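PDB 3QFF: N5-carboxyaminoimidazole ribonucleotide synthetase from Bacillus anthracis, which catalyses the ATP-dependent carboxylation of aminoimidazole ribonucleotide with bicarbonate to N5-carboxyaminoimidazole ribonucleotide, a step of purine biosynthesis, here with ADP bound. Local coordinates for residues T110-T115 / A182-L187; A119-K122 / P126-T129; V260-T265 / I270-L275. All blocks are in the same frame, centred on the assembly; numbering follows the deposited sequence.

Contact 1 (T110-T115 / A182-L187); sequences TQNRFT and AAECIL. With ADP (adenosine-5'-diphosphate), chain C.
Glu184 reaches across to Asn112 with its chain fully extended, and its OE2 stops 3.6 Å from Asn112 ND2. A water beside the pair bridges them: it donates to Glu184 OE2 at 3.1 Å and takes a weak bond from Asn112 ND2 at 3.5 Å. The carboxylate and amide planes stand 73° apart. The main polar partner of Glu184 is Thr155 OG1, on OE2; Gln134 NE2 is hydrogen-bonded to OE1, so both oxygens are held. Asn112 is the N-cap residue of helix 113-122, and its OD1 accepts from Thr115 N at 3.1 Å, with the donor above the carbonyl plane, and more weakly from Phe114 N. Past Cys185, whose side chain turns to the other face of its strand, Ile186 points at the first turn of the helix. Its CG1 is anti to the backbone N (chi1 -170°), which sends CD1 to within 4.4 Å of Phe114 CA, while CG2 lies 4.2 Å from Arg113 CD. The two side chains cross at about a right angle, and the arginine runs on, extended from CG to NE, to the nucleotide. There Arg113 NH1 donates a nearly straight bond (166°) to ADP O2B, 2.7 Å away, in the plane of the guanidinium. A capped helix start packed on a small antiparallel sheet, with a basic side chain on the terminal phosphate, belongs to the nucleotide site of this ATP-grasp enzyme.

Contact 2 (A119-K122 / P126-T129); sequences AIEK and PVAT
Val127 meets the last turn of helix 113-122 with both of its methyls, one for each of two successive helix residues. CG1 presses on Ile120, coming within 3.4 Å of Ile120 CG2, a tight fit for two methyl groups, and 3.9 Å from Ile120 CB. The other methyl, CG2, lies against the acidic side chain of Glu121, 3.6 Å from Glu121 CG and 3.5 Å from Glu121 OE2, the two side chains crossing at about a right angle. With chi1 at -62°, CG1 of Val127 stands anti to its carbonyl carbon, and this rotation is what splits the methyls between the two neighbours. Glu121 lies at the solvent side, while Ile120 and Val127 are buried. In the next shell, Glu121 OE1 is hydrogen-bonded to Tyr130 OH, a bond consistent with the carboxylate being held beside the valine. Ile120 is also backed by Leu125 in the turn. The contact thus folds the chain leaving helix 113-122 back on the helix end. On one side strand 270-276 flanks it, with Ile272 and Leu275 against Ile120 and Tyr271 against Pro126; beyond Thr129 the chain enters strand 130-133.

Contact 3 (V260-T265 / I270-L275); sequences VEMFAT and IYINEL. With ADP (adenosine-5'-diphosphate), chain C.
An antiparallel beta hairpin with a classic beta bulge forms one wall of the ADP pocket here. At the bulge two residues, Asn273 and Glu274, stand across from the single Glu261: Glu261 O takes Asn273 N at 2.8 Å and, weakly, Glu274 N, while Glu261 N donates to Glu274 O at 2.9 Å. Beyond the shift the ladder is regular, with Phe263 and Tyr271 as a hydrogen-bonded pair. The face carrying Val260, Met262, Ile270, Ile272 and Leu275 is apolar. Met262 lies against two isoleucines, its SD 3.6 Å from Ile270 CG2 and its CG as far from Ile272 CD1; Val260 CG1 touches Leu275 CD2, and helix 235-251 packs outside. Phe263 and Glu274 on the other face, with Asn273 at the bulge, line the nucleotide site. Asn273, its CG anti to the backbone N (chi1 177°), lays CB over one face of the Phe263 ring, 4.0 Å from the centroid, and its ND2 donates to ADP O1A at 2.9 Å with an angle of 162°. The ring of Phe263, stacked also with Phe193, approaches the ribose, CE2 lying 3.7 Å from ADP C2'. Glu261 and Glu274 run side by side, OE1 of the former 3.1 Å from OE2 of the latter, two acceptors together; OE1 of Glu274 forms a salt bridge with Arg113. Such acidic and amide side chains beside the phosphates are characteristic of the ATP-grasp fold, whose members commonly bind magnesium there.

In the fold
From the N terminus, helix 113-122 is the first element to be used: its start enters contact 1 and its end contact 2. Contact 2 closes first, a tight return over three intervening residues, and is nested inside the much longer loop of 66 residues that contact 1 closes at strand 185-189. Contact 3 follows in series, a hairpin at the edge of the large antiparallel sheet. Contact 2 leans on it directly, with a probable hydrogen bond between Pro126 O and Ile272 N. Ile120 CD1 packs on Ile272 CG2, and Arg113 NH2 forms a salt bridge with Glu274 OE1. Through these two residues the helix bridges the small sheet and the large one, and contacts 1 and 3 both touch ADP.

Contact 1 (T110-T115 / A182-L187)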
loop_
_atom_site.group_PDB
_atom_site.type_symbol
_atom_site.label_atom_id
_atom_site.label_comp_id
_atom_site.label_asym_id
_atom_site.label_seq_id
_atom_site.Cartn_x
_atom_site.Cartn_y
_atom_site.Cartn_z
ATOM N N THR A 110 6.364 7.118 28.236
ATOM C CA THR A 110 6.066 5.716 27.883
ATOM C C THR A 110 7.279 4.798 28.064
ATOM O O THR A 110 7.170 3.584 27.932
ATOM C CB THR A 110 5.569 5.571 26.423
ATOM O OG1 THR A 110 6.600 6.005 25.521
ATOM C CG2 THR A 110 4.316 6.391 26.197
ATOM N N GLN A 111 8.434 5.379 28.360
ATOM C CA GLN A 111 9.666 4.596 28.470
ATOM C C GLN A 111 9.887 3.961 29.841
ATOM O O GLN A 111 10.760 3.108 30.009
ATOM C CB GLN A 111 10.863 5.454 28.041
ATOM C CG GLN A 111 11.027 5.469 26.534
ATOM C CD GLN A 111 11.538 4.140 26.015
ATOM O OE1 GLN A 111 12.738 3.845 26.107
ATOM N NE2 GLN A 111 10.637 3.324 25.476
ATOM N N ASN A 112 9.081 4.365 30.811
ATOM C CA ASN A 112 9.191 3.872 32.175
ATOM C C ASN A 112 7.800 3.463 32.648
ATOM O O ASN A 112 6.894 4.300 32.665
ATOM C CB ASN A 112 9.779 4.977 33.080
ATOM C CG ASN A 112 9.946 4.534 34.535
ATOM O OD1 ASN A 112 8.983 4.162 35.198
ATOM N ND2 ASN A 112 11.188 4.598 35.041
ATOM N N ARG A 113 7.640 2.187 33.013
ATOM C CA ARG A 113 6.320 1.623 33.378
ATOM C C ARG A 113 5.646 2.379 34.512
ATOM O O ARG A 113 4.426 2.550 34.522
ATOM C CB ARG A 113 6.436 0.149 33.783
ATOM C CG ARG A 113 6.857 -0.790 32.663
ATOM C CD ARG A 113 6.591 -2.242 33.068
ATOM N NE ARG A 113 7.182 -3.175 32.111
ATOM C CZ ARG A 113 6.551 -3.641 31.036
ATOM N NH1 ARG A 113 7.177 -4.485 30.223
ATOM N NH2 ARG A 113 5.299 -3.267 30.776
ATOM N N PHE A 114 6.443 2.825 35.476
ATOM C CA PHE A 114 5.900 3.607 36.590
ATOM C C PHE A 114 5.450 4.994 36.141
ATOM O O PHE A 114 4.319 5.392 36.403
ATOM C CB PHE A 114 6.904 3.697 37.753
ATOM C CG PHE A 114 6.355 4.393 38.960
ATOM C CD1 PHE A 114 5.516 3.717 39.842
ATOM C CD2 PHE A 114 6.639 5.729 39.194
ATOM C CE1 PHE A 114 4.995 4.360 40.962
ATOM C CE2 PHE A 114 6.114 6.382 40.315
ATOM C CZ PHE A 114 5.283 5.691 41.191
ATOM N N THR A 115 6.327 5.728 35.459
ATOM C CA THR A 115 5.959 7.032 34.894
ATOM C C THR A 115 4.712 6.908 34.012
ATOM O O THR A 115 3.812 7.759 34.062
ATOM C CB THR A 115 7.131 7.648 34.101
ATOM O OG1 THR A 115 8.298 7.612 34.920
ATOM C CG2 THR A 115 6.854 9.091 33.749
ATOM N N ALA A 182 18.195 -6.884 40.591
ATOM C CA ALA A 182 18.881 -6.472 39.362
ATOM C C ALA A 182 18.345 -5.175 38.750
ATOM O O ALA A 182 19.066 -4.492 38.014
ATOM C CB ALA A 182 18.824 -7.592 38.328
ATOM N N ALA A 183 17.087 -4.846 39.033
ATOM C CA ALA A 183 16.441 -3.698 38.392
ATOM C C ALA A 183 15.325 -3.074 39.213
ATOM O O ALA A 183 14.729 -3.719 40.083
ATOM C CB ALA A 183 15.909 -4.095 37.015
ATOM N N GLU A 184 15.062 -1.803 38.927
ATOM C CA GLU A 184 13.883 -1.115 39.420
ATOM C C GLU A 184 12.653 -1.737 38.773
ATOM O O GLU A 184 12.618 -1.950 37.552
ATOM C CB GLU A 184 13.944 0.371 39.076
ATOM C CG GLU A 184 12.725 1.154 39.564
ATOM C CD GLU A 184 12.708 2.590 39.076
ATOM O OE1 GLU A 184 12.981 3.496 39.897
ATOM O OE2 GLU A 184 12.421 2.809 37.872
ATOM N N CYS A 185 11.655 -2.002 39.603
ATOM C CA CYS A 185 10.450 -2.704 39.202
ATOM C C CYS A 185 9.148 -2.023 39.622
ATOM O O CYS A 185 9.122 -1.035 40.370
ATOM C CB CYS A 185 10.482 -4.127 39.765
ATOM S SG CYS A 185 11.773 -5.160 39.034
ATOM N N ILE A 186 8.061 -2.578 39.107
ATOM C CA ILE A 186 6.731 -2.254 39.537
ATOM C C ILE A 186 6.041 -3.588 39.837
ATOM O O ILE A 186 6.255 -4.567 39.130
ATOM C CB ILE A 186 5.986 -1.441 38.424
ATOM C CG1 ILE A 186 4.675 -0.864 38.928
ATOM C CG2 ILE A 186 5.756 -2.271 37.142
ATOM C CD1 ILE A 186 3.917 -0.120 37.820
ATOM N N LEU A 187 5.244 -3.628 40.896
ATOM C CA LEU A 187 4.377 -4.772 41.140
ATOM C C LEU A 187 2.934 -4.366 40.882
ATOM O O LEU A 187 2.470 -3.360 41.416
ATOM C CB LEU A 187 4.521 -5.296 42.570
ATOM C CG LEU A 187 3.798 -6.623 42.883
ATOM C CD1 LEU A 187 4.669 -7.793 42.497
ATOM C CD2 LEU A 187 3.422 -6.721 44.357
HETATM P PB ADP C . 5.557 -6.530 27.771
HETATM O O1B ADP C . 6.738 -7.471 27.825
HETATM O O2B ADP C . 5.958 -5.074 27.873
HETATM O O3B ADP C . 4.595 -6.842 26.649
HETATM P PA ADP C . 3.203 -6.545 29.493
HETATM O O1A ADP C . 2.430 -6.237 28.227
HETATM O O2A ADP C . 3.126 -5.608 30.677
HETATM O O3A ADP C . 4.765 -6.828 29.158
HETATM O "O5'" ADP C . 2.706 -7.976 30.031
HETATM C "C5'" ADP C . 2.947 -9.150 29.259
HETATM C "C4'" ADP C . 1.772 -10.103 29.413
HETATM O "O4'" ADP C . 1.608 -10.430 30.795
HETATM C "C3'" ADP C . 0.465 -9.475 28.955
HETATM O "O3'" ADP C . 0.161 -9.844 27.606
HETATM C "C2'" ADP C . -0.565 -10.000 29.935
HETATM O "O2'" ADP C . -1.201 -11.163 29.396
HETATM C "C1'" ADP C . 0.227 -10.402 31.170
HETATM N N9 ADP C . 0.012 -9.411 32.261
HETATM C C8 ADP C . 0.767 -8.317 32.498
HETATM N N7 ADP C . 0.306 -7.622 33.568
HETATM C C5 ADP C . -0.768 -8.275 34.042
HETATM C C6 ADP C . -1.730 -8.082 35.157
HETATM N N6 ADP C . -1.627 -7.024 36.001
HETATM N N1 ADP C . -2.715 -9.004 35.300
HETATM C C2 ADP C . -2.834 -10.060 34.473
HETATM N N3 ADP C . -1.998 -10.292 33.445
HETATM C C4 ADP C . -0.960 -9.455 33.182
HETATM O O HOH W 1 10.895 5.446 38.416
#

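Contact 2 (A119-K122 / P126-T129)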
loop_
_atom_site.group_PDB
_atom_site.type_symbol
_atom_site.label_atom_id
_atom_site.label_comp_id
_atom_site.label_asym_id
_atom_site.label_seq_id
_atom_site.Cartn_x
_atom_site.Cartn_y
_atom_site.Cartn_z
ATOM N N ALA A 119 1.060 8.721 34.480
ATOM C CA ALA A 119 0.561 9.597 33.436
ATOM C C ALA A 119 -0.858 9.184 33.062
ATOM O O ALA A 119 -1.734 10.041 32.919
ATOM C CB ALA A 119 1.475 9.585 32.212
ATOM N N ILE A 120 -1.086 7.876 32.931
ATOM C CA ILE A 120 -2.431 7.365 32.591
ATOM C C ILE A 120 -3.458 7.764 33.665
ATOM O O ILE A 120 -4.513 8.299 33.355
ATOM C CB ILE A 120 -2.428 5.826 32.364
ATOM C CG1 ILE A 120 -1.635 5.475 31.096
ATOM C CG2 ILE A 120 -3.857 5.282 32.253
ATOM C CD1 ILE A 120 -1.296 3.975 30.956
ATOM N N GLU A 121 -3.128 7.506 34.927
ATOM C CA GLU A 121 -4.020 7.846 36.035
ATOM C C GLU A 121 -4.270 9.343 36.133
ATOM O O GLU A 121 -5.383 9.768 36.394
ATOM C CB GLU A 121 -3.438 7.341 37.338
ATOM C CG GLU A 121 -3.426 5.841 37.423
ATOM C CD GLU A 121 -3.267 5.361 38.840
ATOM O OE1 GLU A 121 -2.282 5.772 39.479
ATOM O OE2 GLU A 121 -4.130 4.582 39.305
ATOM N N LYS A 122 -3.225 10.140 35.915
ATOM C CA LYS A 122 -3.362 11.600 35.923
ATOM C C LYS A 122 -4.229 12.089 34.770
ATOM O O LYS A 122 -4.845 13.140 34.865
ATOM C CB LYS A 122 -1.990 12.279 35.920
ATOM C CG LYS A 122 -1.260 12.107 37.256
ATOM C CD LYS A 122 0.167 12.669 37.234
ATOM C CE LYS A 122 0.912 12.292 38.520
ATOM N NZ LYS A 122 2.281 12.891 38.580
ATOM N N PRO A 126 -8.300 4.251 34.096
ATOM C CA PRO A 126 -7.999 3.160 35.040
ATOM C C PRO A 126 -6.811 2.270 34.646
ATOM O O PRO A 126 -6.619 1.950 33.470
ATOM C CB PRO A 126 -9.294 2.336 35.061
ATOM C CG PRO A 126 -9.962 2.632 33.758
ATOM C CD PRO A 126 -9.560 4.015 33.348
ATOM N N VAL A 127 -6.025 1.896 35.647
ATOM C CA VAL A 127 -4.941 0.926 35.491
ATOM C C VAL A 127 -5.040 -0.056 36.659
ATOM O O VAL A 127 -5.669 0.249 37.683
ATOM C CB VAL A 127 -3.540 1.606 35.472
ATOM C CG1 VAL A 127 -3.419 2.567 34.285
ATOM C CG2 VAL A 127 -3.270 2.341 36.778
ATOM N N ALA A 128 -4.438 -1.232 36.506
ATOM C CA ALA A 128 -4.333 -2.175 37.623
ATOM C C ALA A 128 -3.569 -1.496 38.749
ATOM O O ALA A 128 -2.653 -0.697 38.506
ATOM C CB ALA A 128 -3.611 -3.423 37.198
ATOM N N THR A 129 -3.950 -1.817 39.978
ATOM C CA THR A 129 -3.328 -1.215 41.137
ATOM C C THR A 129 -1.862 -1.670 41.182
ATOM O O THR A 129 -1.535 -2.805 40.820
ATOM C CB THR A 129 -4.148 -1.504 42.412
ATOM O OG1 THR A 129 -4.640 -2.837 42.360
ATOM C CG2 THR A 129 -5.371 -0.605 42.469
#

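Contact 3 (V260-T265 / I270-L275)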
loop_
_atom_site.group_PDB
_atom_site.type_symbol
_atom_site.label_atom_id
_atom_site.label_comp_id
_atom_site.label_asym_id
_atom_site.label_seq_id
_atom_site.Cartn_x
_atom_site.Cartn_y
_atom_site.Cartn_z
ATOM N N VAL A 260 -2.679 1.881 22.240
ATOM C CA VAL A 260 -3.089 1.747 23.636
ATOM C C VAL A 260 -3.438 0.282 23.865
ATOM O O VAL A 260 -4.393 -0.216 23.276
ATOM C CB VAL A 260 -4.314 2.634 23.950
ATOM C CG1 VAL A 260 -4.585 2.669 25.471
ATOM C CG2 VAL A 260 -4.119 4.063 23.400
ATOM N N GLU A 261 -2.649 -0.421 24.670
ATOM C CA GLU A 261 -2.974 -1.813 24.977
ATOM C C GLU A 261 -3.721 -1.888 26.287
ATOM O O GLU A 261 -3.380 -1.191 27.237
ATOM C CB GLU A 261 -1.727 -2.696 25.011
ATOM C CG GLU A 261 -1.065 -2.841 23.637
ATOM C CD GLU A 261 0.045 -3.875 23.655
ATOM O OE1 GLU A 261 1.205 -3.496 23.923
ATOM O OE2 GLU A 261 -0.248 -5.073 23.423
ATOM N N MET A 262 -4.728 -2.755 26.314
ATOM C CA MET A 262 -5.738 -2.784 27.361
ATOM C C MET A 262 -6.117 -4.213 27.723
ATOM O O MET A 262 -5.973 -5.106 26.900
ATOM C CB MET A 262 -6.993 -2.052 26.881
ATOM C CG MET A 262 -6.837 -0.530 26.799
ATOM S SD MET A 262 -8.221 0.265 25.944
ATOM C CE MET A 262 -7.567 0.384 24.294
ATOM N N PHE A 263 -6.571 -4.406 28.964
ATOM C CA PHE A 263 -7.217 -5.639 29.418
ATOM C C PHE A 263 -8.727 -5.390 29.581
ATOM O O PHE A 263 -9.152 -4.412 30.229
ATOM C CB PHE A 263 -6.659 -6.104 30.776
ATOM C CG PHE A 263 -5.156 -6.278 30.829
ATOM C CD1 PHE A 263 -4.412 -5.604 31.787
ATOM C CD2 PHE A 263 -4.493 -7.140 29.958
ATOM C CE1 PHE A 263 -3.028 -5.769 31.878
ATOM C CE2 PHE A 263 -3.105 -7.308 30.032
ATOM C CZ PHE A 263 -2.372 -6.619 30.993
ATOM N N ALA A 264 -9.530 -6.274 28.993
ATOM C CA ALA A 264 -10.980 -6.209 29.086
ATOM C C ALA A 264 -11.496 -7.379 29.921
ATOM O O ALA A 264 -11.162 -8.535 29.649
ATOM C CB ALA A 264 -11.594 -6.233 27.692
ATOM N N THR A 265 -12.295 -7.089 30.946
ATOM C CA THR A 265 -12.815 -8.158 31.808
ATOM C C THR A 265 -14.164 -8.675 31.313
ATOM O O THR A 265 -14.783 -8.073 30.427
ATOM C CB THR A 265 -12.931 -7.732 33.292
ATOM O OG1 THR A 265 -14.011 -6.798 33.444
ATOM C CG2 THR A 265 -11.607 -7.138 33.792
ATOM N N ILE A 270 -12.351 -2.072 31.647
ATOM C CA ILE A 270 -11.128 -1.885 30.885
ATOM C C ILE A 270 -10.033 -1.368 31.815
ATOM O O ILE A 270 -10.258 -0.432 32.592
ATOM C CB ILE A 270 -11.307 -0.911 29.675
ATOM C CG1 ILE A 270 -12.337 -1.437 28.663
ATOM C CG2 ILE A 270 -9.952 -0.623 28.990
ATOM C CD1 ILE A 270 -11.804 -2.473 27.685
ATOM N N TYR A 271 -8.863 -1.996 31.748
ATOM C CA TYR A 271 -7.655 -1.443 32.356
ATOM C C TYR A 271 -6.591 -1.212 31.293
ATOM O O TYR A 271 -6.377 -2.074 30.433
ATOM C CB TYR A 271 -7.139 -2.359 33.474
ATOM C CG TYR A 271 -8.160 -2.516 34.594
ATOM C CD1 TYR A 271 -9.032 -3.612 34.629
ATOM C CD2 TYR A 271 -8.285 -1.542 35.584
ATOM C CE1 TYR A 271 -9.996 -3.745 35.648
ATOM C CE2 TYR A 271 -9.236 -1.660 36.607
ATOM C CZ TYR A 271 -10.085 -2.767 36.634
ATOM O OH TYR A 271 -11.029 -2.872 37.641
ATOM N N ILE A 272 -5.936 -0.050 31.346
ATOM C CA ILE A 272 -4.859 0.266 30.409
ATOM C C ILE A 272 -3.571 -0.424 30.855
ATOM O O ILE A 272 -3.136 -0.246 31.990
ATOM C CB ILE A 272 -4.585 1.793 30.287
ATOM C CG1 ILE A 272 -5.889 2.608 30.185
ATOM C CG2 ILE A 272 -3.649 2.064 29.110
ATOM C CD1 ILE A 272 -6.735 2.355 28.927
ATOM N N ASN A 273 -2.966 -1.191 29.956
ATOM C CA ASN A 273 -1.744 -1.945 30.260
ATOM C C ASN A 273 -0.482 -1.150 29.923
ATOM O O ASN A 273 0.337 -0.869 30.802
ATOM C CB ASN A 273 -1.758 -3.290 29.507
ATOM C CG ASN A 273 -0.475 -4.112 29.712
ATOM O OD1 ASN A 273 -0.020 -4.326 30.836
ATOM N ND2 ASN A 273 0.073 -4.626 28.611
ATOM N N GLU A 274 -0.313 -0.813 28.646
ATOM C CA GLU A 274 0.841 -0.026 28.208
ATOM C C GLU A 274 0.566 0.804 26.961
ATOM O O GLU A 274 -0.431 0.588 26.266
ATOM C CB GLU A 274 2.096 -0.898 28.036
ATOM C CG GLU A 274 1.987 -2.022 27.024
ATOM C CD GLU A 274 3.234 -2.890 27.013
ATOM O OE1 GLU A 274 4.009 -2.825 27.988
ATOM O OE2 GLU A 274 3.445 -3.635 26.030
ATOM N N LEU A 275 1.453 1.761 26.703
ATOM C CA LEU A 275 1.348 2.664 25.560
ATOM C C LEU A 275 2.585 2.547 24.676
ATOM O O LEU A 275 3.682 2.336 25.175
ATOM C CB LEU A 275 1.219 4.105 26.042
ATOM C CG LEU A 275 0.120 4.425 27.051
ATOM C CD1 LEU A 275 0.209 5.887 27.526
ATOM C CD2 LEU A 275 -1.259 4.123 26.464
HETATM P PB ADP C . 5.557 -6.530 27.771
HETATM O O1B ADP C . 6.738 -7.471 27.825
HETATM O O2B ADP C . 5.958 -5.074 27.873
HETATM O O3B ADP C . 4.595 -6.842 26.649
HETATM P PA ADP C . 3.203 -6.545 29.493
HETATM O O1A ADP C . 2.430 -6.237 28.227
HETATM O O2A ADP C . 3.126 -5.608 30.677
HETATM O O3A ADP C . 4.765 -6.828 29.158
HETATM O "O5'" ADP C . 2.706 -7.976 30.031
HETATM C "C5'" ADP C . 2.947 -9.150 29.259
HETATM C "C4'" ADP C . 1.772 -10.103 29.413
HETATM O "O4'" ADP C . 1.608 -10.430 30.795
HETATM C "C3'" ADP C . 0.465 -9.475 28.955
HETATM O "O3'" ADP C . 0.161 -9.844 27.606
HETATM C "C2'" ADP C . -0.565 -10.000 29.935
HETATM O "O2'" ADP C . -1.201 -11.163 29.396
HETATM C "C1'" ADP C . 0.227 -10.402 31.170
HETATM N N9 ADP C . 0.012 -9.411 32.261
HETATM C C8 ADP C . 0.767 -8.317 32.498
HETATM N N7 ADP C . 0.306 -7.622 33.568
HETATM C C5 ADP C . -0.768 -8.275 34.042
HETATM C C6 ADP C . -1.730 -8.082 35.157
HETATM N N6 ADP C . -1.627 -7.024 36.001
HETATM N N1 ADP C . -2.715 -9.004 35.300
HETATM C C2 ADP C . -2.834 -10.060 34.473
HETATM N N3 ADP C . -1.998 -10.292 33.445
HETATM C C4 ADP C . -0.960 -9.455 33.182
#